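PDB 2XTS: cytochrome from Paracoccus pantotrophus, which probably carries electrons through its heme c as the cytochrome subunit of the sulfane dehydrogenase SoxCD, this chain being the N-terminal part of that subunit. Local coordinates for residues D[62-67]-D[119-124]; D[88-93]-D[112-117]; D[92-97]-D[105-110]. One frame throughout, in Å; residues are numbered along the deposited sequence.

Contact 1 of 3, residues D[62-67]-D[119-124]; sequences VLAGGD and YSNGLV. With HEC (heme c), chain U.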
loop_
_atom_site.group_PDB
_atom_site.type_symbol
_atom_site.label_atom_id
_atom_site.label_comp_id
_atom_site.label_asym_id
_atom_site.label_seq_id
_atom_site.Cartn_x
_atom_site.Cartn_y
_atom_site.Cartn_z
ATOM N N VAL D 62 9.658 14.758 -35.703
ATOM C CA VAL D 62 9.516 15.359 -37.015
ATOM C C VAL D 62 8.290 16.275 -36.996
ATOM O O VAL D 62 7.224 15.858 -36.572
ATOM C CB VAL D 62 9.332 14.270 -38.064
ATOM C CG1 VAL D 62 9.082 14.884 -39.441
ATOM C CG2 VAL D 62 10.513 13.320 -38.079
ATOM N N LEU D 63 8.463 17.546 -37.366
ATOM C CA LEU D 63 7.375 18.538 -37.305
ATOM C C LEU D 63 6.772 18.860 -38.651
ATOM O O LEU D 63 5.771 19.557 -38.726
ATOM C CB LEU D 63 7.848 19.831 -36.627
ATOM C CG LEU D 63 8.480 19.676 -35.252
ATOM C CD1 LEU D 63 8.821 21.022 -34.623
ATOM C CD2 LEU D 63 7.604 18.836 -34.302
ATOM N N ALA D 64 7.402 18.375 -39.717
ATOM C CA ALA D 64 6.971 18.637 -41.082
ATOM C C ALA D 64 7.238 17.407 -41.936
ATOM O O ALA D 64 8.302 16.808 -41.862
ATOM C CB ALA D 64 7.708 19.855 -41.651
ATOM N N GLY D 65 6.273 17.051 -42.765
ATOM C CA GLY D 65 6.394 15.900 -43.660
ATOM C C GLY D 65 5.308 14.859 -43.461
ATOM O O GLY D 65 4.393 15.030 -42.651
ATOM N N GLY D 66 5.385 13.792 -44.251
ATOM C CA GLY D 66 4.502 12.649 -44.116
ATOM C C GLY D 66 3.126 12.833 -44.703
ATOM O O GLY D 66 2.233 12.035 -44.457
ATOM N N ASP D 67 2.944 13.861 -45.506
ATOM C CA ASP D 67 1.644 14.121 -46.072
ATOM C C ASP D 67 1.157 12.902 -46.862
ATOM O O ASP D 67 1.899 12.356 -47.668
ATOM C CB ASP D 67 1.720 15.357 -46.952
ATOM C CG ASP D 67 2.407 16.507 -46.249
ATOM O OD1 ASP D 67 1.753 17.136 -45.396
ATOM O OD2 ASP D 67 3.613 16.740 -46.506
ATOM N N TYR D 119 5.018 27.147 -43.010
ATOM C CA TYR D 119 5.833 27.188 -44.218
ATOM C C TYR D 119 6.599 25.877 -44.429
ATOM O O TYR D 119 6.662 25.342 -45.534
ATOM C CB TYR D 119 6.823 28.349 -44.127
ATOM C CG TYR D 119 7.881 28.323 -45.209
ATOM C CD1 TYR D 119 7.551 28.670 -46.511
ATOM C CD2 TYR D 119 9.188 27.890 -44.940
ATOM C CE1 TYR D 119 8.507 28.632 -47.517
ATOM C CE2 TYR D 119 10.129 27.838 -45.943
ATOM C CZ TYR D 119 9.775 28.214 -47.228
ATOM O OH TYR D 119 10.706 28.170 -48.226
ATOM N N SER D 120 7.154 25.336 -43.352
ATOM C CA SER D 120 7.926 24.112 -43.432
ATOM C C SER D 120 7.082 22.895 -43.842
ATOM O O SER D 120 7.593 21.914 -44.400
ATOM C CB SER D 120 8.616 23.848 -42.109
ATOM O OG SER D 120 9.558 24.838 -41.774
ATOM N N ASN D 121 5.782 22.978 -43.586
ATOM C CA ASN D 121 4.810 21.965 -43.979
ATOM C C ASN D 121 4.173 22.272 -45.335
ATOM O O ASN D 121 3.257 21.587 -45.751
ATOM C CB ASN D 121 3.725 21.835 -42.893
ATOM C CG ASN D 121 4.148 20.927 -41.777
ATOM O OD1 ASN D 121 4.039 19.707 -41.907
ATOM N ND2 ASN D 121 4.618 21.502 -40.667
ATOM N N GLY D 122 4.661 23.298 -46.018
ATOM C CA GLY D 122 4.208 23.595 -47.372
ATOM C C GLY D 122 2.833 24.209 -47.438
ATOM O O GLY D 122 2.163 24.140 -48.483
ATOM N N LEU D 123 2.405 24.843 -46.345
ATOM C CA LEU D 123 1.021 25.323 -46.231
ATOM C C LEU D 123 0.835 26.823 -46.467
ATOM O O LEU D 123 -0.300 27.291 -46.657
ATOM C CB LEU D 123 0.437 24.943 -44.870
ATOM C CG LEU D 123 0.392 23.439 -44.622
ATOM C CD1 LEU D 123 -0.008 23.171 -43.155
ATOM C CD2 LEU D 123 -0.522 22.714 -45.618
ATOM N N VAL D 124 1.935 27.573 -46.380
ATOM C CA VAL D 124 1.953 28.999 -46.681
ATOM C C VAL D 124 3.253 29.305 -47.417
ATOM O O VAL D 124 4.198 28.503 -47.376
ATOM C CB VAL D 124 1.846 29.864 -45.391
ATOM C CG1 VAL D 124 0.563 29.572 -44.617
ATOM C CG2 VAL D 124 3.061 29.698 -44.502
HETATM FE FE HEC U . 10.219 20.401 -29.435
HETATM C CHA HEC U . 7.804 18.025 -29.194
HETATM C CHB HEC U . 8.146 22.345 -31.255
HETATM C CHC HEC U . 12.499 22.878 -29.332
HETATM C CHD HEC U . 12.477 18.253 -28.171
HETATM N NA HEC U . 8.356 20.218 -30.091
HETATM C C1A HEC U . 7.531 19.121 -29.954
HETATM C C2A HEC U . 6.292 19.339 -30.699
HETATM C C3A HEC U . 6.385 20.546 -31.282
HETATM C C4A HEC U . 7.678 21.105 -30.895
HETATM C CMA HEC U . 5.335 21.262 -32.148
HETATM C CAA HEC U . 5.127 18.324 -30.783
HETATM C CBA HEC U . 5.371 17.275 -31.871
HETATM C CGA HEC U . 4.241 16.311 -32.056
HETATM O O1A HEC U . 3.538 16.030 -31.096
HETATM O O2A HEC U . 4.114 15.858 -33.220
HETATM N NB HEC U . 10.277 22.257 -30.118
HETATM C C1B HEC U . 9.316 22.910 -30.831
HETATM C C2B HEC U . 9.711 24.303 -30.946
HETATM C C3B HEC U . 10.914 24.443 -30.425
HETATM C C4B HEC U . 11.291 23.178 -29.875
HETATM C CMB HEC U . 8.880 25.307 -31.791
HETATM C CAB HEC U . 11.734 25.734 -30.309
HETATM C CBB HEC U . 10.892 26.839 -29.624
HETATM N NC HEC U . 12.131 20.552 -28.860
HETATM C C1C HEC U . 12.941 21.662 -28.922
HETATM C C2C HEC U . 14.251 21.328 -28.448
HETATM C C3C HEC U . 14.237 20.025 -28.179
HETATM C C4C HEC U . 12.909 19.520 -28.433
HETATM C CMC HEC U . 15.455 22.303 -28.410
HETATM C CAC HEC U . 15.378 19.118 -27.731
HETATM C CBC HEC U . 16.277 19.453 -26.583
HETATM N ND HEC U . 10.151 18.519 -28.779
HETATM C C1D HEC U . 11.184 17.819 -28.199
HETATM C C2D HEC U . 10.751 16.568 -27.679
HETATM C C3D HEC U . 9.324 16.520 -27.978
HETATM C C4D HEC U . 9.027 17.714 -28.681
HETATM C CMD HEC U . 11.515 15.490 -26.924
HETATM C CAD HEC U . 8.378 15.396 -27.591
HETATM C CBD HEC U . 7.785 15.697 -26.213
HETATM C CGD HEC U . 6.840 14.645 -25.736
HETATM O O1D HEC U . 6.439 13.765 -26.526
HETATM O O2D HEC U . 6.370 14.776 -24.582
HETATM O O HOH W 1 4.089 18.282 -44.131
HETATM O O HOH W 2 1.251 19.797 -45.122
#
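Asn-121, its CG anti to the carbonyl carbon (chi1 -84°), lays its carboxamide alongside the backbone of Leu-63 and Ala-64, using both of its polar atoms. ND2 donates to Leu-63 O at 3.0 Å along a nearly straight N-H...O path (164°), with the acceptor almost in the amide plane of Asn-121 while the donor sits 21° off the carbonyl plane of Leu-63. Leu-117 O, one turn back in helix 107-120, also bonds to ND2. Turned the other way, OD1 lies 3.2 Å from Ala-64 CA and 2.6 Å from water 1, which accepts from Gly-65 N and bonds to Asp-67 OD2. Water 2 spans from Asp-67 OD1 to the carbonyl oxygen of Asn-121. Beside the amide, the Ala-64 methyl presses on the last helical turn, CB 3.4 Å from Ser-120 O. The side chain of Leu-63 leads off to the heme, its CD2 3.7 Å from HEC CBA. Gly-122, with positive phi, closes the helix as the C-prime residue of a Schellman motif. Gripped by two carbonyls at ND2 and by water at OD1, the buried amide is fixed in its flip, and it couples the helix terminus to a loop of the heme pocket.

Contact 2 of 3, residues D[88-93]-D[112-117]; sequences TVYDYV and AITAFL. With HEC (heme c), chain U.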
loop_
_atom_site.group_PDB
_atom_site.type_symbol
_atom_site.label_atom_id
_atom_site.label_comp_id
_atom_site.label_asym_id
_atom_site.label_seq_id
_atom_site.Cartn_x
_atom_site.Cartn_y
_atom_site.Cartn_z
ATOM N N THR D 88 -3.455 24.286 -31.543
ATOM C CA THR D 88 -2.643 23.374 -30.747
ATOM C C THR D 88 -1.160 23.675 -30.924
ATOM O O THR D 88 -0.370 23.530 -29.994
ATOM C CB THR D 88 -2.933 21.937 -31.149
ATOM O OG1 THR D 88 -4.349 21.757 -31.304
ATOM C CG2 THR D 88 -2.357 20.946 -30.155
ATOM N N VAL D 89 -0.774 24.042 -32.141
ATOM C CA VAL D 89 0.629 24.343 -32.425
ATOM C C VAL D 89 1.092 25.539 -31.589
ATOM O O VAL D 89 2.084 25.491 -30.877
ATOM C CB VAL D 89 0.865 24.642 -33.902
ATOM C CG1 VAL D 89 2.349 24.891 -34.177
ATOM C CG2 VAL D 89 0.355 23.474 -34.779
ATOM N N TYR D 90 0.336 26.619 -31.679
ATOM C CA TYR D 90 0.656 27.800 -30.932
ATOM C C TYR D 90 0.752 27.493 -29.450
ATOM O O TYR D 90 1.708 27.854 -28.758
ATOM C CB TYR D 90 -0.421 28.884 -31.203
ATOM C CG TYR D 90 -0.059 30.183 -30.537
ATOM C CD1 TYR D 90 -0.202 30.338 -29.164
ATOM C CD2 TYR D 90 0.456 31.250 -31.274
ATOM C CE1 TYR D 90 0.172 31.521 -28.530
ATOM C CE2 TYR D 90 0.819 32.430 -30.647
ATOM C CZ TYR D 90 0.692 32.550 -29.280
ATOM O OH TYR D 90 1.041 33.723 -28.662
ATOM N N ASP D 91 -0.303 26.884 -28.946
ATOM C CA ASP D 91 -0.431 26.668 -27.517
ATOM C C ASP D 91 0.672 25.789 -26.952
ATOM O O ASP D 91 1.290 26.140 -25.966
ATOM C CB ASP D 91 -1.837 26.085 -27.303
ATOM C CG ASP D 91 -2.249 25.936 -25.858
ATOM O OD1 ASP D 91 -1.462 26.241 -24.943
ATOM O OD2 ASP D 91 -3.405 25.488 -25.663
ATOM N N TYR D 92 0.885 24.642 -27.575
ATOM C CA TYR D 92 1.869 23.710 -27.096
ATOM C C TYR D 92 3.272 24.341 -27.153
ATOM O O TYR D 92 4.061 24.207 -26.215
ATOM C CB TYR D 92 1.823 22.411 -27.911
ATOM C CG TYR D 92 2.831 21.376 -27.462
ATOM C CD1 TYR D 92 2.664 20.670 -26.255
ATOM C CD2 TYR D 92 3.993 21.140 -28.176
ATOM C CE1 TYR D 92 3.604 19.732 -25.836
ATOM C CE2 TYR D 92 4.896 20.200 -27.745
ATOM C CZ TYR D 92 4.705 19.504 -26.574
ATOM O OH TYR D 92 5.641 18.569 -26.216
ATOM N N VAL D 93 3.610 24.983 -28.273
ATOM C CA VAL D 93 4.927 25.605 -28.390
ATOM C C VAL D 93 5.119 26.647 -27.291
ATOM O O VAL D 93 6.151 26.701 -26.627
ATOM C CB VAL D 93 5.143 26.206 -29.800
ATOM C CG1 VAL D 93 6.353 27.115 -29.816
ATOM C CG2 VAL D 93 5.285 25.100 -30.844
ATOM N N ALA D 112 5.450 33.880 -34.906
ATOM C CA ALA D 112 6.495 33.719 -35.931
ATOM C C ALA D 112 6.883 32.254 -36.125
ATOM O O ALA D 112 6.980 31.768 -37.254
ATOM C CB ALA D 112 7.715 34.544 -35.591
ATOM N N ILE D 113 7.116 31.548 -35.024
ATOM C CA ILE D 113 7.490 30.144 -35.117
ATOM C C ILE D 113 6.364 29.338 -35.762
ATOM O O ILE D 113 6.601 28.452 -36.569
ATOM C CB ILE D 113 7.866 29.564 -33.726
ATOM C CG1 ILE D 113 9.250 30.098 -33.323
ATOM C CG2 ILE D 113 7.821 28.029 -33.723
ATOM C CD1 ILE D 113 9.565 29.870 -31.886
ATOM N N THR D 114 5.124 29.633 -35.386
ATOM C CA THR D 114 3.983 28.935 -35.962
ATOM C C THR D 114 3.907 29.204 -37.469
ATOM O O THR D 114 3.680 28.290 -38.242
ATOM C CB THR D 114 2.669 29.298 -35.230
ATOM O OG1 THR D 114 2.784 28.956 -33.847
ATOM C CG2 THR D 114 1.498 28.534 -35.776
ATOM N N ALA D 115 4.149 30.442 -37.892
ATOM C CA ALA D 115 4.220 30.752 -39.320
ATOM C C ALA D 115 5.298 29.927 -40.022
ATOM O O ALA D 115 5.083 29.387 -41.099
ATOM C CB ALA D 115 4.479 32.247 -39.529
ATOM N N PHE D 116 6.468 29.829 -39.397
ATOM C CA PHE D 116 7.561 29.027 -39.969
ATOM C C PHE D 116 7.201 27.532 -40.060
ATOM O O PHE D 116 7.571 26.856 -41.014
ATOM C CB PHE D 116 8.844 29.197 -39.134
ATOM C CG PHE D 116 9.969 28.330 -39.591
ATOM C CD1 PHE D 116 10.612 28.601 -40.786
ATOM C CD2 PHE D 116 10.359 27.222 -38.840
ATOM C CE1 PHE D 116 11.626 27.800 -41.245
ATOM C CE2 PHE D 116 11.390 26.402 -39.312
ATOM C CZ PHE D 116 12.019 26.706 -40.514
ATOM N N LEU D 117 6.518 27.002 -39.047
ATOM C CA LEU D 117 6.080 25.602 -39.100
ATOM C C LEU D 117 5.050 25.405 -40.220
ATOM O O LEU D 117 5.064 24.397 -40.913
ATOM C CB LEU D 117 5.557 25.138 -37.733
ATOM C CG LEU D 117 6.642 24.986 -36.660
ATOM C CD1 LEU D 117 5.952 24.742 -35.338
ATOM C CD2 LEU D 117 7.608 23.861 -37.008
HETATM FE FE HEC U . 10.219 20.401 -29.435
HETATM C CHA HEC U . 7.804 18.025 -29.194
HETATM C CHB HEC U . 8.146 22.345 -31.255
HETATM C CHC HEC U . 12.499 22.878 -29.332
HETATM C CHD HEC U . 12.477 18.253 -28.171
HETATM N NA HEC U . 8.356 20.218 -30.091
HETATM C C1A HEC U . 7.531 19.121 -29.954
HETATM C C2A HEC U . 6.292 19.339 -30.699
HETATM C C3A HEC U . 6.385 20.546 -31.282
HETATM C C4A HEC U . 7.678 21.105 -30.895
HETATM C CMA HEC U . 5.335 21.262 -32.148
HETATM C CAA HEC U . 5.127 18.324 -30.783
HETATM C CBA HEC U . 5.371 17.275 -31.871
HETATM C CGA HEC U . 4.241 16.311 -32.056
HETATM O O1A HEC U . 3.538 16.030 -31.096
HETATM O O2A HEC U . 4.114 15.858 -33.220
HETATM N NB HEC U . 10.277 22.257 -30.118
HETATM C C1B HEC U . 9.316 22.910 -30.831
HETATM C C2B HEC U . 9.711 24.303 -30.946
HETATM C C3B HEC U . 10.914 24.443 -30.425
HETATM C C4B HEC U . 11.291 23.178 -29.875
HETATM C CMB HEC U . 8.880 25.307 -31.791
HETATM C CAB HEC U . 11.734 25.734 -30.309
HETATM C CBB HEC U . 10.892 26.839 -29.624
HETATM N NC HEC U . 12.131 20.552 -28.860
HETATM C C1C HEC U . 12.941 21.662 -28.922
HETATM C C2C HEC U . 14.251 21.328 -28.448
HETATM C C3C HEC U . 14.237 20.025 -28.179
HETATM C C4C HEC U . 12.909 19.520 -28.433
HETATM C CMC HEC U . 15.455 22.303 -28.410
HETATM C CAC HEC U . 15.378 19.118 -27.731
HETATM C CBC HEC U . 16.277 19.453 -26.583
HETATM N ND HEC U . 10.151 18.519 -28.779
HETATM C C1D HEC U . 11.184 17.819 -28.199
HETATM C C2D HEC U . 10.751 16.568 -27.679
HETATM C C3D HEC U . 9.324 16.520 -27.978
HETATM C C4D HEC U . 9.027 17.714 -28.681
HETATM C CMD HEC U . 11.515 15.490 -26.924
HETATM C CAD HEC U . 8.378 15.396 -27.591
HETATM C CBD HEC U . 7.785 15.697 -26.213
HETATM C CGD HEC U . 6.840 14.645 -25.736
HETATM O O1D HEC U . 6.439 13.765 -26.526
HETATM O O2D HEC U . 6.370 14.776 -24.582
#
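Val-89 has CG1 anti to its backbone N (chi1 -177°), which carries that methyl to CD1 of Leu-117, whose own CG stands beside its backbone N (chi1 -70°). The resulting methyl contact, Val-89 CG1 to Leu-117 CD1 at 3.8 Å, lies between two helices of the class I cytochrome c fold: 86-96, and the 107-120 helix that also packs on helix 35-45. The short segments are steeply inclined, their N-to-C directions 130° apart, with axes approaching to 9.7 Å. At the centre Thr-114 faces the other helix with both branches. Its CG2 comes obliquely to Val-89 CG1 at 4.1 Å, while OG1, bonded to Thr-110 O within its own helix, rests 3.8 Å from Tyr-90 CA; the hydroxyl is thus satisfied locally in an otherwise apolar seam. Further along, Val-93 CG1 meets Ile-113 CG2 more loosely, and here the seam opens onto the porphyrin. Both residues converge on one heme methyl, CMB, which lies 3.5 Å from Ile-113 CG2, and the helices together form a wall of the pocket. Ile-79 of helix 79-82 touches both Val-89 and Leu-117, covering the far end. Tyr-92, on another side of its helix, reaches the macrocycle with CE2, 3.4 Å from HEC C2A.

Contact 3 of 3, residues D[92-97]-D[105-110]; sequences YVHRSM and LSVDDT. With HEC (heme c), chain U.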
loop_
_atom_site.group_PDB
_atom_site.type_symbol
_atom_site.label_atom_id
_atom_site.label_comp_id
_atom_site.label_asym_id
_atom_site.label_seq_id
_atom_site.Cartn_x
_atom_site.Cartn_y
_atom_site.Cartn_z
ATOM N N TYR D 92 0.885 24.642 -27.575
ATOM C CA TYR D 92 1.869 23.710 -27.096
ATOM C C TYR D 92 3.272 24.341 -27.153
ATOM O O TYR D 92 4.061 24.207 -26.215
ATOM C CB TYR D 92 1.823 22.411 -27.911
ATOM C CG TYR D 92 2.831 21.376 -27.462
ATOM C CD1 TYR D 92 2.664 20.670 -26.255
ATOM C CD2 TYR D 92 3.993 21.140 -28.176
ATOM C CE1 TYR D 92 3.604 19.732 -25.836
ATOM C CE2 TYR D 92 4.896 20.200 -27.745
ATOM C CZ TYR D 92 4.705 19.504 -26.574
ATOM O OH TYR D 92 5.641 18.569 -26.216
ATOM N N VAL D 93 3.610 24.983 -28.273
ATOM C CA VAL D 93 4.927 25.605 -28.390
ATOM C C VAL D 93 5.119 26.647 -27.291
ATOM O O VAL D 93 6.151 26.701 -26.627
ATOM C CB VAL D 93 5.143 26.206 -29.800
ATOM C CG1 VAL D 93 6.353 27.115 -29.816
ATOM C CG2 VAL D 93 5.285 25.100 -30.844
ATOM N N HIS D 94 4.121 27.508 -27.132
ATOM C CA HIS D 94 4.213 28.588 -26.163
ATOM C C HIS D 94 4.412 28.073 -24.733
ATOM O O HIS D 94 5.172 28.649 -23.956
ATOM C CB HIS D 94 2.939 29.446 -26.258
ATOM C CG HIS D 94 3.001 30.733 -25.507
ATOM N ND1 HIS D 94 3.714 31.819 -25.962
ATOM C CD2 HIS D 94 2.403 31.126 -24.360
ATOM C CE1 HIS D 94 3.573 32.824 -25.114
ATOM N NE2 HIS D 94 2.790 32.426 -24.130
ATOM N N ARG D 95 3.696 27.007 -24.393
ATOM C CA ARG D 95 3.652 26.485 -23.025
ATOM C C ARG D 95 4.765 25.531 -22.668
ATOM O O ARG D 95 5.143 25.469 -21.510
ATOM C CB ARG D 95 2.293 25.802 -22.802
ATOM C CG ARG D 95 2.077 25.195 -21.418
ATOM C CD ARG D 95 2.081 26.182 -20.271
ATOM N NE ARG D 95 1.737 25.536 -19.012
ATOM C CZ ARG D 95 2.574 24.782 -18.315
ATOM N NH1 ARG D 95 3.804 24.599 -18.748
ATOM N NH2 ARG D 95 2.178 24.202 -17.187
ATOM N N SER D 96 5.284 24.809 -23.661
ATOM C CA SER D 96 6.042 23.591 -23.397
ATOM C C SER D 96 7.330 23.391 -24.194
ATOM O O SER D 96 8.057 22.427 -23.937
ATOM C CB SER D 96 5.137 22.362 -23.560
ATOM O OG SER D 96 4.071 22.404 -22.623
ATOM N N MET D 97 7.646 24.287 -25.114
ATOM C CA MET D 97 8.915 24.245 -25.826
ATOM C C MET D 97 9.635 25.575 -25.628
ATOM O O MET D 97 9.017 26.558 -25.250
ATOM C CB MET D 97 8.688 23.925 -27.315
ATOM C CG MET D 97 8.190 22.531 -27.569
ATOM S SD MET D 97 9.504 21.286 -27.386
ATOM C CE MET D 97 8.680 20.086 -26.302
ATOM N N LEU D 105 9.318 31.844 -24.847
ATOM C CA LEU D 105 8.900 32.517 -26.074
ATOM C C LEU D 105 7.838 33.565 -25.798
ATOM O O LEU D 105 6.899 33.328 -25.036
ATOM C CB LEU D 105 8.295 31.499 -27.031
ATOM C CG LEU D 105 9.266 30.417 -27.501
ATOM C CD1 LEU D 105 8.513 29.347 -28.248
ATOM C CD2 LEU D 105 10.345 31.033 -28.372
ATOM N N SER D 106 7.989 34.735 -26.422
ATOM C CA SER D 106 6.953 35.741 -26.379
ATOM C C SER D 106 5.772 35.362 -27.260
ATOM O O SER D 106 5.840 34.428 -28.065
ATOM C CB SER D 106 7.490 37.081 -26.829
ATOM O OG SER D 106 7.754 37.063 -28.216
ATOM N N VAL D 107 4.687 36.119 -27.125
ATOM C CA VAL D 107 3.538 35.951 -27.991
ATOM C C VAL D 107 3.939 36.122 -29.463
ATOM O O VAL D 107 3.571 35.316 -30.303
ATOM C CB VAL D 107 2.386 36.916 -27.592
ATOM C CG1 VAL D 107 1.344 37.051 -28.698
ATOM C CG2 VAL D 107 1.747 36.463 -26.265
ATOM N N ASP D 108 4.672 37.186 -29.780
ATOM C CA ASP D 108 5.105 37.421 -31.149
ATOM C C ASP D 108 6.038 36.327 -31.640
ATOM O O ASP D 108 5.930 35.878 -32.781
ATOM C CB ASP D 108 5.786 38.779 -31.279
ATOM C CG ASP D 108 4.806 39.949 -31.289
ATOM O OD1 ASP D 108 3.575 39.742 -31.387
ATOM O OD2 ASP D 108 5.315 41.090 -31.242
ATOM N N ASP D 109 6.949 35.891 -30.786
ATOM C CA ASP D 109 7.853 34.800 -31.134
ATOM C C ASP D 109 7.064 33.546 -31.524
ATOM O O ASP D 109 7.426 32.819 -32.444
ATOM C CB ASP D 109 8.724 34.362 -29.947
ATOM C CG ASP D 109 9.776 35.350 -29.537
ATOM O OD1 ASP D 109 10.113 36.279 -30.310
ATOM O OD2 ASP D 109 10.273 35.182 -28.389
ATOM N N THR D 110 5.993 33.281 -30.782
ATOM C CA THR D 110 5.196 32.075 -31.010
ATOM C C THR D 110 4.417 32.169 -32.307
ATOM O O THR D 110 4.328 31.220 -33.069
ATOM C CB THR D 110 4.299 31.757 -29.792
ATOM O OG1 THR D 110 5.098 31.710 -28.599
ATOM C CG2 THR D 110 3.618 30.409 -29.966
HETATM FE FE HEC U . 10.219 20.401 -29.435
HETATM C CHA HEC U . 7.804 18.025 -29.194
HETATM C CHB HEC U . 8.146 22.345 -31.255
HETATM C CHC HEC U . 12.499 22.878 -29.332
HETATM C CHD HEC U . 12.477 18.253 -28.171
HETATM N NA HEC U . 8.356 20.218 -30.091
HETATM C C1A HEC U . 7.531 19.121 -29.954
HETATM C C2A HEC U . 6.292 19.339 -30.699
HETATM C C3A HEC U . 6.385 20.546 -31.282
HETATM C C4A HEC U . 7.678 21.105 -30.895
HETATM C CMA HEC U . 5.335 21.262 -32.148
HETATM C CAA HEC U . 5.127 18.324 -30.783
HETATM C CBA HEC U . 5.371 17.275 -31.871
HETATM C CGA HEC U . 4.241 16.311 -32.056
HETATM O O1A HEC U . 3.538 16.030 -31.096
HETATM O O2A HEC U . 4.114 15.858 -33.220
HETATM N NB HEC U . 10.277 22.257 -30.118
HETATM C C1B HEC U . 9.316 22.910 -30.831
HETATM C C2B HEC U . 9.711 24.303 -30.946
HETATM C C3B HEC U . 10.914 24.443 -30.425
HETATM C C4B HEC U . 11.291 23.178 -29.875
HETATM C CMB HEC U . 8.880 25.307 -31.791
HETATM C CAB HEC U . 11.734 25.734 -30.309
HETATM C CBB HEC U . 10.892 26.839 -29.624
HETATM N NC HEC U . 12.131 20.552 -28.860
HETATM C C1C HEC U . 12.941 21.662 -28.922
HETATM C C2C HEC U . 14.251 21.328 -28.448
HETATM C C3C HEC U . 14.237 20.025 -28.179
HETATM C C4C HEC U . 12.909 19.520 -28.433
HETATM C CMC HEC U . 15.455 22.303 -28.410
HETATM C CAC HEC U . 15.378 19.118 -27.731
HETATM C CBC HEC U . 16.277 19.453 -26.583
HETATM N ND HEC U . 10.151 18.519 -28.779
HETATM C C1D HEC U . 11.184 17.819 -28.199
HETATM C C2D HEC U . 10.751 16.568 -27.679
HETATM C C3D HEC U . 9.324 16.520 -27.978
HETATM C C4D HEC U . 9.027 17.714 -28.681
HETATM C CMD HEC U . 11.515 15.490 -26.924
HETATM C CAD HEC U . 8.378 15.396 -27.591
HETATM C CBD HEC U . 7.785 15.697 -26.213
HETATM C CGD HEC U . 6.840 14.645 -25.736
HETATM O O1D HEC U . 6.439 13.765 -26.526
HETATM O O2D HEC U . 6.370 14.776 -24.582
HETATM O O HOH W 3 7.931 28.977 -24.716
HETATM O O HOH W 4 6.050 31.302 -23.383
#
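The last turn of helix 86-96 meets the first turn of helix 107-120 with the CA atoms of His-94 and Thr-110 6.1 Å apart. The two side chains cross at about a right angle. His-94 has CG anti to the backbone N (chi1 -169°), which swings ND1 to the threonine hydroxyl, and His-94 ND1 donates to Thr-110 OG1 at 3.0 Å, an almost straight bond (171°) whose acceptor lies essentially in the imidazole plane. Thr-110 OG1 in turn donates a hydrogen bond to Ser-106 O, which also accepts from Thr-110 N on the opposite face of its carbonyl plane. A valine in place of Thr-110 would probably leave His-94 ND1 without this acceptor, the ring freer to turn, and Ser-106 O with one grip fewer. Ser-106 and Asp-109 form a capping box: Ser-106 OG accepts from Asp-109 N at 2.9 Å, and Ser-106 N donates to Asp-109 OD2 at 3.0 Å. Over one face of the imidazole, 3.3 Å above its plane, sits water 4, which bonds to His-94 O and Leu-105 O. On the heme side Leu-105 CD1 is wedged tightly against Val-93 CG1, at 3.5 Å. Met-97, its chain bent, places SD 2.3 Å from the heme iron, the other axial ligand being His-50. Outside this junction, Asp-108 bonds to Ser-32 of strand 32-34, and Arg-95 of helix 86-96 makes a salt bridge with Glu-172 of the Sulfite dehydrogenase chain.

Overall arrangement
All three contacts use helix 107-120 and all touch the heme, so together they illustrate how a cytochrome c domain is closed around its cofactor. Contacts 2 and 3 join the same helix pair, 86-96 with 107-120; their centres lie about 7 Å apart and they share Tyr-92 and Val-93. Contact 1 is at the other end of helix 107-120, with its centre about 12 Å from that of contact 2 and 19 Å from that of contact 3. Along the chain contacts 2 and 3 are nested inside the loop closed by contact 1. Leu-63 of contact 1 packs on Leu-117 of contact 2, and Ile-113 of contact 2 on Leu-105 of contact 3, whereas contacts 1 and 3 do not touch.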